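Local structure of uncharacterized protein (Parabacteroides distasonis, 4KW2) at residues Ala20-Thr28 against Ser256-Ser264; Gly167-Ile178 against Leu195-Lys205. The protein is of unknown function but adopts a xylose isomerase-like TIM-barrel fold, consistent with an enzymatic role. One frame throughout, in Å; residues are numbered along the deposited sequence.

Contact 1 of 2, residues Ala20-Thr28 against Ser256-Ser264; sequences ADWKVGIQT and SLEFLQKCS
Val-24 faces Gln-261 where strand 23-27 runs 8.6 Å from the axis of helix 256-262, their chain directions 144° apart, while beyond them Ala-20 meets Ser-264. Trp-22 carries most of the polar contact. Trp-22 NE1 donates to Leu-260 O over 2.9 Å with an N-H...O angle of 151°; the nitrogen lies in the carbonyl plane, whereas the oxygen sits at the ring edge, slightly out of the indole plane. CG of Trp-22 stands between its own backbone N and carbonyl carbon (chi1 55°), a cramped setting that swings the indole round towards the helix backbone at Leu-260. Ser-264 OG lies over the centre of one ring face, 3.2 Å from Trp-22 CE2, and also takes a weak but almost straight bond from Trp-22 N. Cys-263 SG comes obliquely to the far corner of the six-membered ring, 3.6 Å from CH2 of Trp-22; both Cys-263 and Ser-264 are poorly ordered. The pairing joins the first strand and the last helix of an eight-stranded parallel barrel, a (beta/alpha)8 TIM barrel: strand 238-241 bonds to the backbone of Lys-23 and Gly-25, and helix 250-262 lies against the outside of this closing seam. In the apolar part, Val-24 CG2 reaches the edge of the Trp-22 indole in the ring plane and touches Gln-261 CG at 3.8 Å, the two side chains crossing at about a right angle, while Val-24 CG1 meets Leu-257 CD2 at 4.0 Å. Beyond CG the Gln-261 chain is extended and carries its amide past Val-24 to Gly-47 O, to which NE2 donates. Gln-261 NE2 also bonds a water O at 2.9 Å, and that water donates to Val-24 O at 2.7 Å.

Contact 2 of 2, residues Gly167-Ile178 against Leu195-Lys205; sequences GRSPLMGVCADI and LSGRIKVAHLK. With SO4 (sulfate ion), chain E.
Ser-169 O is gripped from opposite faces of its carbonyl plane, by Met-172 N within its own beta turn and by Arg-198 NH1 at 2.8 Å. Arg-198 NH1 also reaches Met-172 O at 2.7 Å, in the plane of that carbonyl, and Arg-198 NH2 donates to Arg-168 O at 2.7 Å, in the guanidinium plane. The extended chain from CG to NE carries the guanidinium to the turn, where these bonds fix its plane. Its NH2 also bonds O4 of a sulfate, probably from the crystallisation liquor, whose O3 accepts from Gly-167 N. A leucine in place of Arg-198 would probably leave the carbonyls of Arg-168, Ser-169 and Met-172 without this shared donor and the turn freer to move. Lys-200 NZ bonds Pro-170 O at 2.9 Å and has a second mate in Glu-143. Farther along, Cys-175 SG, anti to its backbone N (chi1 180°), sits over the centre of the His-203 ring, 3.4 Å from His-203 NE2, which donates to Glu-52. Ile-178 and Leu-204 lie side by side on the other face, CG1 of Ile-178 3.5 Å from CD1 of Leu-204. A beta bulge sets Val-174 O against the N-H groups of both Lys-200 and Val-201, the second bond weak; then Ala-176 N to Val-201 O (2.7 Å) resumes the regular parallel pairing of adjacent strands in a TIM barrel.

Overall arrangement
Both contacts belong to one barrel, their centres about 17 Å apart. Contact 2 pairs two neighbouring strands within the wall, so backbone hydrogen bonds dominate; contact 1 sets a strand against the helix outside it and depends on an indole, a valine and loosely ordered terminal residues. Each is partly buried, mixing core with surface: at the start of its strands, contact 2 has a turn gripped by Arg-198, which with Gly-167 also binds a sulfate, and contact 1 runs out to poorly ordered residues at the two ends of the modelled chain. Strand 23-27 also reaches contact 2, since Gln-27 NE2 packs 3.6 Å from His-203 CG. Contact 2 spans only a short intervening loop.

Contact 1 of 2, residues Ala20-Thr28 against Ser256-Ser264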
loop_
_atom_site.group_PDB
_atom_site.type_symbol
_atom_site.label_atom_id
_atom_site.label_comp_id
_atom_site.label_asym_id
_atom_site.label_seq_id
_atom_site.Cartn_x
_atom_site.Cartn_y
_atom_site.Cartn_z
ATOM N N ALA A 20 -32.081 -7.993 -0.755
ATOM C CA ALA A 20 -33.214 -7.160 -1.262
ATOM C C ALA A 20 -32.762 -6.137 -2.313
ATOM O O ALA A 20 -32.961 -6.361 -3.508
ATOM C CB ALA A 20 -33.946 -6.474 -0.110
ATOM N N ASP A 21 -32.140 -5.037 -1.879
ATOM C CA ASP A 21 -31.782 -3.969 -2.816
ATOM C C ASP A 21 -30.547 -4.342 -3.639
ATOM O O ASP A 21 -30.618 -4.357 -4.866
ATOM C CB ASP A 21 -31.590 -2.621 -2.110
ATOM C CG ASP A 21 -31.915 -1.436 -3.019
ATOM O OD1 ASP A 21 -32.881 -1.545 -3.807
ATOM O OD2 ASP A 21 -31.214 -0.401 -2.949
ATOM N N TRP A 22 -29.436 -4.661 -2.975
ATOM C CA TRP A 22 -28.178 -5.011 -3.655
ATOM C C TRP A 22 -27.665 -6.367 -3.184
ATOM O O TRP A 22 -28.211 -6.944 -2.249
ATOM C CB TRP A 22 -27.105 -3.938 -3.400
ATOM C CG TRP A 22 -26.854 -3.662 -1.944
ATOM C CD1 TRP A 22 -26.138 -4.430 -1.071
ATOM C CD2 TRP A 22 -27.329 -2.540 -1.192
ATOM N NE1 TRP A 22 -26.139 -3.855 0.176
ATOM C CE2 TRP A 22 -26.863 -2.694 0.130
ATOM C CE3 TRP A 22 -28.107 -1.420 -1.509
ATOM C CZ2 TRP A 22 -27.147 -1.771 1.134
ATOM C CZ3 TRP A 22 -28.387 -0.501 -0.512
ATOM C CH2 TRP A 22 -27.909 -0.684 0.794
ATOM N N LYS A 23 -26.609 -6.861 -3.829
ATOM C CA LYS A 23 -25.947 -8.099 -3.412
ATOM C C LYS A 23 -24.608 -7.795 -2.755
ATOM O O LYS A 23 -23.896 -6.890 -3.179
ATOM C CB LYS A 23 -25.685 -9.004 -4.606
ATOM C CG LYS A 23 -26.896 -9.336 -5.455
ATOM C CD LYS A 23 -26.449 -9.999 -6.751
ATOM C CE LYS A 23 -27.515 -9.925 -7.828
ATOM N NZ LYS A 23 -28.654 -10.820 -7.513
ATOM N N VAL A 24 -24.269 -8.570 -1.730
ATOM C CA VAL A 24 -22.975 -8.480 -1.083
ATOM C C VAL A 24 -22.208 -9.774 -1.338
ATOM O O VAL A 24 -22.655 -10.858 -0.948
ATOM C CB VAL A 24 -23.103 -8.263 0.440
ATOM C CG1 VAL A 24 -21.733 -7.978 1.049
ATOM C CG2 VAL A 24 -24.073 -7.126 0.732
ATOM N N GLY A 25 -21.057 -9.649 -1.993
ATOM C CA GLY A 25 -20.196 -10.786 -2.281
ATOM C C GLY A 25 -18.768 -10.558 -1.836
ATOM O O GLY A 25 -18.387 -9.455 -1.432
ATOM N N ILE A 26 -17.971 -11.614 -1.913
ATOM C CA ILE A 26 -16.559 -11.520 -1.583
ATOM C C ILE A 26 -15.683 -11.561 -2.831
ATOM O O ILE A 26 -15.992 -12.266 -3.791
ATOM C CB ILE A 26 -16.143 -12.645 -0.618
ATOM C CG1 ILE A 26 -14.779 -12.333 -0.003
ATOM C CG2 ILE A 26 -16.124 -14.006 -1.312
ATOM C CD1 ILE A 26 -14.377 -13.304 1.078
ATOM N N GLN A 27 -14.595 -10.795 -2.814
ATOM C CA GLN A 27 -13.508 -10.988 -3.773
ATOM C C GLN A 27 -12.640 -12.116 -3.251
ATOM O O GLN A 27 -12.081 -12.018 -2.155
ATOM C CB GLN A 27 -12.668 -9.728 -3.921
ATOM C CG GLN A 27 -13.438 -8.534 -4.453
ATOM C CD GLN A 27 -12.558 -7.313 -4.622
ATOM O OE1 GLN A 27 -11.415 -7.418 -5.077
ATOM N NE2 GLN A 27 -13.080 -6.144 -4.236
ATOM N N THR A 28 -12.518 -13.190 -4.026
ATOM C CA THR A 28 -11.746 -14.352 -3.578
ATOM C C THR A 28 -10.262 -14.003 -3.391
ATOM O O THR A 28 -9.551 -14.694 -2.667
ATOM C CB THR A 28 -11.911 -15.555 -4.527
ATOM O OG1 THR A 28 -11.516 -15.193 -5.853
ATOM C CG2 THR A 28 -13.364 -16.022 -4.555
ATOM N N SER A 256 -19.135 -5.539 9.947
ATOM C CA SER A 256 -19.445 -4.682 8.807
ATOM C C SER A 256 -20.474 -5.331 7.886
ATOM O O SER A 256 -21.404 -4.669 7.429
ATOM C CB SER A 256 -18.183 -4.338 8.021
ATOM O OG SER A 256 -17.386 -3.431 8.755
ATOM N N LEU A 257 -20.314 -6.624 7.622
ATOM C CA LEU A 257 -21.255 -7.348 6.759
ATOM C C LEU A 257 -22.683 -7.255 7.283
ATOM O O LEU A 257 -23.632 -7.226 6.504
ATOM C CB LEU A 257 -20.835 -8.811 6.604
ATOM C CG LEU A 257 -19.535 -9.020 5.824
ATOM C CD1 LEU A 257 -19.173 -10.496 5.767
ATOM C CD2 LEU A 257 -19.635 -8.434 4.421
ATOM N N GLU A 258 -22.820 -7.186 8.603
ATOM C CA GLU A 258 -24.116 -7.015 9.265
ATOM C C GLU A 258 -24.927 -5.861 8.663
ATOM O O GLU A 258 -26.087 -6.035 8.300
ATOM C CB GLU A 258 -23.890 -6.781 10.763
ATOM C CG GLU A 258 -25.145 -6.640 11.601
ATOM C CD GLU A 258 -24.845 -6.377 13.067
ATOM O OE1 GLU A 258 -23.696 -6.613 13.501
ATOM O OE2 GLU A 258 -25.765 -5.936 13.792
ATOM N N PHE A 259 -24.308 -4.694 8.541
ATOM C CA PHE A 259 -24.999 -3.513 8.019
ATOM C C PHE A 259 -25.122 -3.530 6.495
ATOM O O PHE A 259 -26.105 -3.042 5.938
ATOM C CB PHE A 259 -24.284 -2.245 8.466
ATOM C CG PHE A 259 -24.247 -2.075 9.952
ATOM C CD1 PHE A 259 -25.360 -1.603 10.635
ATOM C CD2 PHE A 259 -23.108 -2.410 10.675
ATOM C CE1 PHE A 259 -25.332 -1.454 12.010
ATOM C CE2 PHE A 259 -23.072 -2.260 12.049
ATOM C CZ PHE A 259 -24.185 -1.781 12.719
ATOM N N LEU A 260 -24.117 -4.087 5.826
ATOM C CA LEU A 260 -24.128 -4.183 4.373
ATOM C C LEU A 260 -25.212 -5.130 3.874
ATOM O O LEU A 260 -25.748 -4.933 2.787
ATOM C CB LEU A 260 -22.770 -4.656 3.864
ATOM C CG LEU A 260 -21.611 -3.694 4.099
ATOM C CD1 LEU A 260 -20.295 -4.408 3.833
ATOM C CD2 LEU A 260 -21.747 -2.456 3.226
ATOM N N GLN A 261 -25.531 -6.146 4.671
ATOM C CA GLN A 261 -26.513 -7.164 4.291
ATOM C C GLN A 261 -27.904 -6.917 4.851
ATOM O O GLN A 261 -28.876 -7.030 4.117
ATOM C CB GLN A 261 -26.043 -8.546 4.734
ATOM C CG GLN A 261 -24.939 -9.106 3.861
ATOM C CD GLN A 261 -24.391 -10.409 4.392
ATOM O OE1 GLN A 261 -24.236 -10.579 5.602
ATOM N NE2 GLN A 261 -24.089 -11.339 3.488
ATOM N N LYS A 262 -28.001 -6.599 6.142
ATOM C CA LYS A 262 -29.308 -6.478 6.812
ATOM C C LYS A 262 -30.131 -5.285 6.337
ATOM O O LYS A 262 -31.346 -5.264 6.534
ATOM C CB LYS A 262 -29.163 -6.442 8.338
ATOM C CG LYS A 262 -28.766 -7.786 8.928
ATOM C CD LYS A 262 -28.144 -7.665 10.313
ATOM C CE LYS A 262 -29.165 -7.685 11.438
ATOM N NZ LYS A 262 -28.524 -8.082 12.724
ATOM N N CYS A 263 -29.486 -4.297 5.724
ATOM C CA CYS A 263 -30.224 -3.247 5.030
ATOM C C CYS A 263 -31.002 -3.854 3.859
ATOM O O CYS A 263 -32.165 -3.512 3.628
ATOM C CB CYS A 263 -29.288 -2.153 4.525
ATOM S SG CYS A 263 -30.145 -0.832 3.632
ATOM N N SER A 264 -30.349 -4.759 3.136
ATOM C CA SER A 264 -30.978 -5.484 2.040
ATOM C C SER A 264 -31.489 -6.841 2.519
ATOM O O SER A 264 -32.513 -6.932 3.197
ATOM C CB SER A 264 -29.976 -5.668 0.905
ATOM O OG SER A 264 -29.532 -4.410 0.433
HETATM O O HOH W 1 -24.396 -12.074 0.684
#

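Contact 2 of 2, residues Gly167-Ile178 against Leu195-Lys205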
loop_
_atom_site.group_PDB
_atom_site.type_symbol
_atom_site.label_atom_id
_atom_site.label_comp_id
_atom_site.label_asym_id
_atom_site.label_seq_id
_atom_site.Cartn_x
_atom_site.Cartn_y
_atom_site.Cartn_z
ATOM N N GLY A 167 -24.452 5.393 -25.267
ATOM C CA GLY A 167 -25.009 4.722 -26.441
ATOM C C GLY A 167 -24.752 3.225 -26.540
ATOM O O GLY A 167 -25.287 2.569 -27.435
ATOM N N ARG A 168 -23.942 2.674 -25.636
ATOM C CA ARG A 168 -23.688 1.232 -25.620
ATOM C C ARG A 168 -24.788 0.498 -24.867
ATOM O O ARG A 168 -25.475 1.083 -24.031
ATOM C CB ARG A 168 -22.333 0.919 -24.982
ATOM C CG ARG A 168 -21.154 1.377 -25.817
ATOM C CD ARG A 168 -19.834 0.986 -25.182
ATOM N NE ARG A 168 -18.712 1.491 -25.965
ATOM C CZ ARG A 168 -18.238 0.926 -27.073
ATOM N NH1 ARG A 168 -18.774 -0.191 -27.554
ATOM N NH2 ARG A 168 -17.210 1.480 -27.708
ATOM N N SER A 169 -24.932 -0.791 -25.171
ATOM C CA SER A 169 -25.892 -1.683 -24.506
ATOM C C SER A 169 -25.920 -1.498 -22.984
ATOM O O SER A 169 -24.904 -1.152 -22.385
ATOM C CB SER A 169 -25.561 -3.145 -24.847
ATOM O OG SER A 169 -26.125 -4.057 -23.918
ATOM N N PRO A 170 -27.087 -1.737 -22.352
ATOM C CA PRO A 170 -27.156 -1.626 -20.890
ATOM C C PRO A 170 -26.291 -2.660 -20.146
ATOM O O PRO A 170 -26.033 -2.500 -18.953
ATOM C CB PRO A 170 -28.646 -1.850 -20.579
ATOM C CG PRO A 170 -29.360 -1.730 -21.883
ATOM C CD PRO A 170 -28.381 -2.135 -22.934
ATOM N N LEU A 171 -25.862 -3.709 -20.847
ATOM C CA LEU A 171 -24.934 -4.692 -20.294
ATOM C C LEU A 171 -23.558 -4.088 -19.983
ATOM O O LEU A 171 -22.858 -4.571 -19.093
ATOM C CB LEU A 171 -24.763 -5.865 -21.265
ATOM C CG LEU A 171 -26.015 -6.673 -21.614
ATOM C CD1 LEU A 171 -25.756 -7.535 -22.841
ATOM C CD2 LEU A 171 -26.461 -7.521 -20.432
HETATM N N MSE A 172 -23.174 -3.044 -20.720
HETATM C CA MSE A 172 -21.879 -2.383 -20.521
HETATM C C MSE A 172 -21.975 -1.389 -19.397
HETATM O O MSE A 172 -22.588 -0.339 -19.546
HETATM C CB MSE A 172 -21.432 -1.680 -21.803
HETATM C CG MSE A 172 -21.279 -2.650 -22.972
HETATM SE SE MSE A 172 -19.746 -3.850 -22.672
HETATM C CE MSE A 172 -18.294 -2.641 -23.235
ATOM N N GLY A 173 -21.362 -1.713 -18.262
ATOM C CA GLY A 173 -21.426 -0.863 -17.070
ATOM C C GLY A 173 -20.072 -0.581 -16.440
ATOM O O GLY A 173 -19.022 -0.756 -17.071
ATOM N N VAL A 174 -20.106 -0.163 -15.177
ATOM C CA VAL A 174 -18.921 0.298 -14.466
ATOM C C VAL A 174 -18.682 -0.473 -13.172
ATOM O O VAL A 174 -19.605 -0.706 -12.392
ATOM C CB VAL A 174 -19.050 1.800 -14.139
ATOM C CG1 VAL A 174 -17.842 2.304 -13.360
ATOM C CG2 VAL A 174 -19.222 2.591 -15.426
ATOM N N CYS A 175 -17.429 -0.866 -12.960
ATOM C CA CYS A 175 -16.965 -1.379 -11.672
ATOM C C CYS A 175 -16.349 -0.211 -10.923
ATOM O O CYS A 175 -15.258 0.245 -11.262
ATOM C CB CYS A 175 -15.921 -2.480 -11.867
ATOM S SG CYS A 175 -15.268 -3.180 -10.332
ATOM N N ALA A 176 -17.058 0.281 -9.914
ATOM C CA ALA A 176 -16.629 1.464 -9.169
ATOM C C ALA A 176 -15.807 1.078 -7.951
ATOM O O ALA A 176 -16.221 0.233 -7.166
ATOM C CB ALA A 176 -17.841 2.268 -8.736
ATOM N N ASP A 177 -14.648 1.709 -7.794
ATOM C CA ASP A 177 -13.817 1.520 -6.610
ATOM C C ASP A 177 -14.236 2.485 -5.519
ATOM O O ASP A 177 -14.281 3.692 -5.736
ATOM C CB ASP A 177 -12.338 1.737 -6.937
ATOM C CG ASP A 177 -11.694 0.523 -7.572
ATOM O OD1 ASP A 177 -12.415 -0.418 -7.975
ATOM O OD2 ASP A 177 -10.451 0.507 -7.670
ATOM N N ILE A 178 -14.562 1.944 -4.352
ATOM C CA ILE A 178 -14.814 2.757 -3.177
ATOM C C ILE A 178 -13.476 2.879 -2.481
ATOM O O ILE A 178 -12.977 1.902 -1.915
ATOM C CB ILE A 178 -15.849 2.114 -2.239
ATOM C CG1 ILE A 178 -17.131 1.773 -3.010
ATOM C CG2 ILE A 178 -16.137 3.026 -1.057
ATOM C CD1 ILE A 178 -17.678 2.902 -3.855
ATOM N N LEU A 195 -24.180 8.351 -14.955
ATOM C CA LEU A 195 -24.121 6.903 -15.160
ATOM C C LEU A 195 -24.495 6.106 -13.900
ATOM O O LEU A 195 -24.216 4.909 -13.820
ATOM C CB LEU A 195 -22.741 6.487 -15.707
ATOM C CG LEU A 195 -21.445 7.037 -15.093
ATOM C CD1 LEU A 195 -21.178 6.465 -13.711
ATOM C CD2 LEU A 195 -20.271 6.740 -16.014
ATOM N N SER A 196 -25.132 6.763 -12.928
ATOM C CA SER A 196 -25.715 6.062 -11.777
ATOM C C SER A 196 -26.941 5.285 -12.263
ATOM O O SER A 196 -28.012 5.857 -12.471
ATOM C CB SER A 196 -26.096 7.040 -10.657
ATOM O OG SER A 196 -27.071 7.972 -11.086
ATOM N N GLY A 197 -26.768 3.979 -12.430
ATOM C CA GLY A 197 -27.685 3.158 -13.219
ATOM C C GLY A 197 -26.881 2.235 -14.119
ATOM O O GLY A 197 -27.322 1.133 -14.444
ATOM N N ARG A 198 -25.703 2.701 -14.531
ATOM C CA ARG A 198 -24.700 1.853 -15.179
ATOM C C ARG A 198 -23.668 1.299 -14.178
ATOM O O ARG A 198 -22.791 0.529 -14.565
ATOM C CB ARG A 198 -23.977 2.618 -16.294
ATOM C CG ARG A 198 -24.696 2.633 -17.635
ATOM C CD ARG A 198 -23.715 2.965 -18.750
ATOM N NE ARG A 198 -24.374 3.321 -20.005
ATOM C CZ ARG A 198 -24.665 2.481 -20.999
ATOM N NH1 ARG A 198 -24.374 1.186 -20.927
ATOM N NH2 ARG A 198 -25.265 2.951 -22.088
ATOM N N ILE A 199 -23.768 1.685 -12.903
ATOM C CA ILE A 199 -22.859 1.175 -11.873
ATOM C C ILE A 199 -23.315 -0.221 -11.469
ATOM O O ILE A 199 -24.322 -0.368 -10.781
ATOM C CB ILE A 199 -22.828 2.054 -10.602
ATOM C CG1 ILE A 199 -22.543 3.525 -10.938
ATOM C CG2 ILE A 199 -21.787 1.522 -9.624
ATOM C CD1 ILE A 199 -21.199 3.767 -11.590
ATOM N N LYS A 200 -22.570 -1.240 -11.891
ATOM C CA LYS A 200 -22.971 -2.627 -11.659
ATOM C C LYS A 200 -22.251 -3.283 -10.482
ATOM O O LYS A 200 -22.809 -4.167 -9.842
ATOM C CB LYS A 200 -22.765 -3.453 -12.929
ATOM C CG LYS A 200 -23.669 -3.018 -14.066
ATOM C CD LYS A 200 -23.609 -3.982 -15.235
ATOM C CE LYS A 200 -24.365 -3.435 -16.439
ATOM N NZ LYS A 200 -25.806 -3.192 -16.156
ATOM N N VAL A 201 -21.018 -2.861 -10.210
ATOM C CA VAL A 201 -20.214 -3.447 -9.145
ATOM C C VAL A 201 -19.486 -2.351 -8.367
ATOM O O VAL A 201 -18.955 -1.416 -8.953
ATOM C CB VAL A 201 -19.180 -4.457 -9.709
ATOM C CG1 VAL A 201 -18.304 -5.034 -8.601
ATOM C CG2 VAL A 201 -19.887 -5.575 -10.461
ATOM N N ALA A 202 -19.470 -2.477 -7.045
ATOM C CA ALA A 202 -18.670 -1.608 -6.197
ATOM C C ALA A 202 -17.615 -2.443 -5.483
ATOM O O ALA A 202 -17.946 -3.349 -4.731
ATOM C CB ALA A 202 -19.555 -0.898 -5.188
ATOM N N HIS A 203 -16.346 -2.133 -5.730
ATOM C CA HIS A 203 -15.231 -2.779 -5.040
ATOM C C HIS A 203 -14.911 -2.069 -3.738
ATOM O O HIS A 203 -14.508 -0.912 -3.743
ATOM C CB HIS A 203 -13.979 -2.763 -5.916
ATOM C CG HIS A 203 -13.923 -3.870 -6.913
ATOM N ND1 HIS A 203 -12.802 -4.125 -7.673
ATOM C CD2 HIS A 203 -14.837 -4.803 -7.265
ATOM C CE1 HIS A 203 -13.033 -5.162 -8.458
ATOM N NE2 HIS A 203 -14.260 -5.591 -8.230
ATOM N N LEU A 204 -15.103 -2.766 -2.626
ATOM C CA LEU A 204 -14.604 -2.323 -1.329
ATOM C C LEU A 204 -13.284 -3.014 -1.072
ATOM O O LEU A 204 -13.245 -4.233 -0.897
ATOM C CB LEU A 204 -15.573 -2.694 -0.211
ATOM C CG LEU A 204 -16.565 -1.632 0.233
ATOM C CD1 LEU A 204 -17.333 -1.096 -0.965
ATOM C CD2 LEU A 204 -17.497 -2.237 1.270
ATOM N N LYS A 205 -12.208 -2.235 -1.055
ATOM C CA LYS A 205 -10.875 -2.743 -0.769
ATOM C C LYS A 205 -10.547 -2.485 0.699
ATOM O O LYS A 205 -10.968 -1.478 1.260
ATOM C CB LYS A 205 -9.856 -2.045 -1.668
ATOM C CG LYS A 205 -8.458 -2.636 -1.629
ATOM C CD LYS A 205 -7.582 -2.014 -2.711
ATOM C CE LYS A 205 -6.097 -2.232 -2.445
ATOM N NZ LYS A 205 -5.738 -3.676 -2.396
HETATM S S SO4 E . -26.710 6.396 -22.699
HETATM O O1 SO4 E . -27.952 7.080 -22.276
HETATM O O2 SO4 E . -27.061 5.177 -23.459
HETATM O O3 SO4 E . -25.915 7.303 -23.557
HETATM O O4 SO4 E . -25.914 6.036 -21.503
#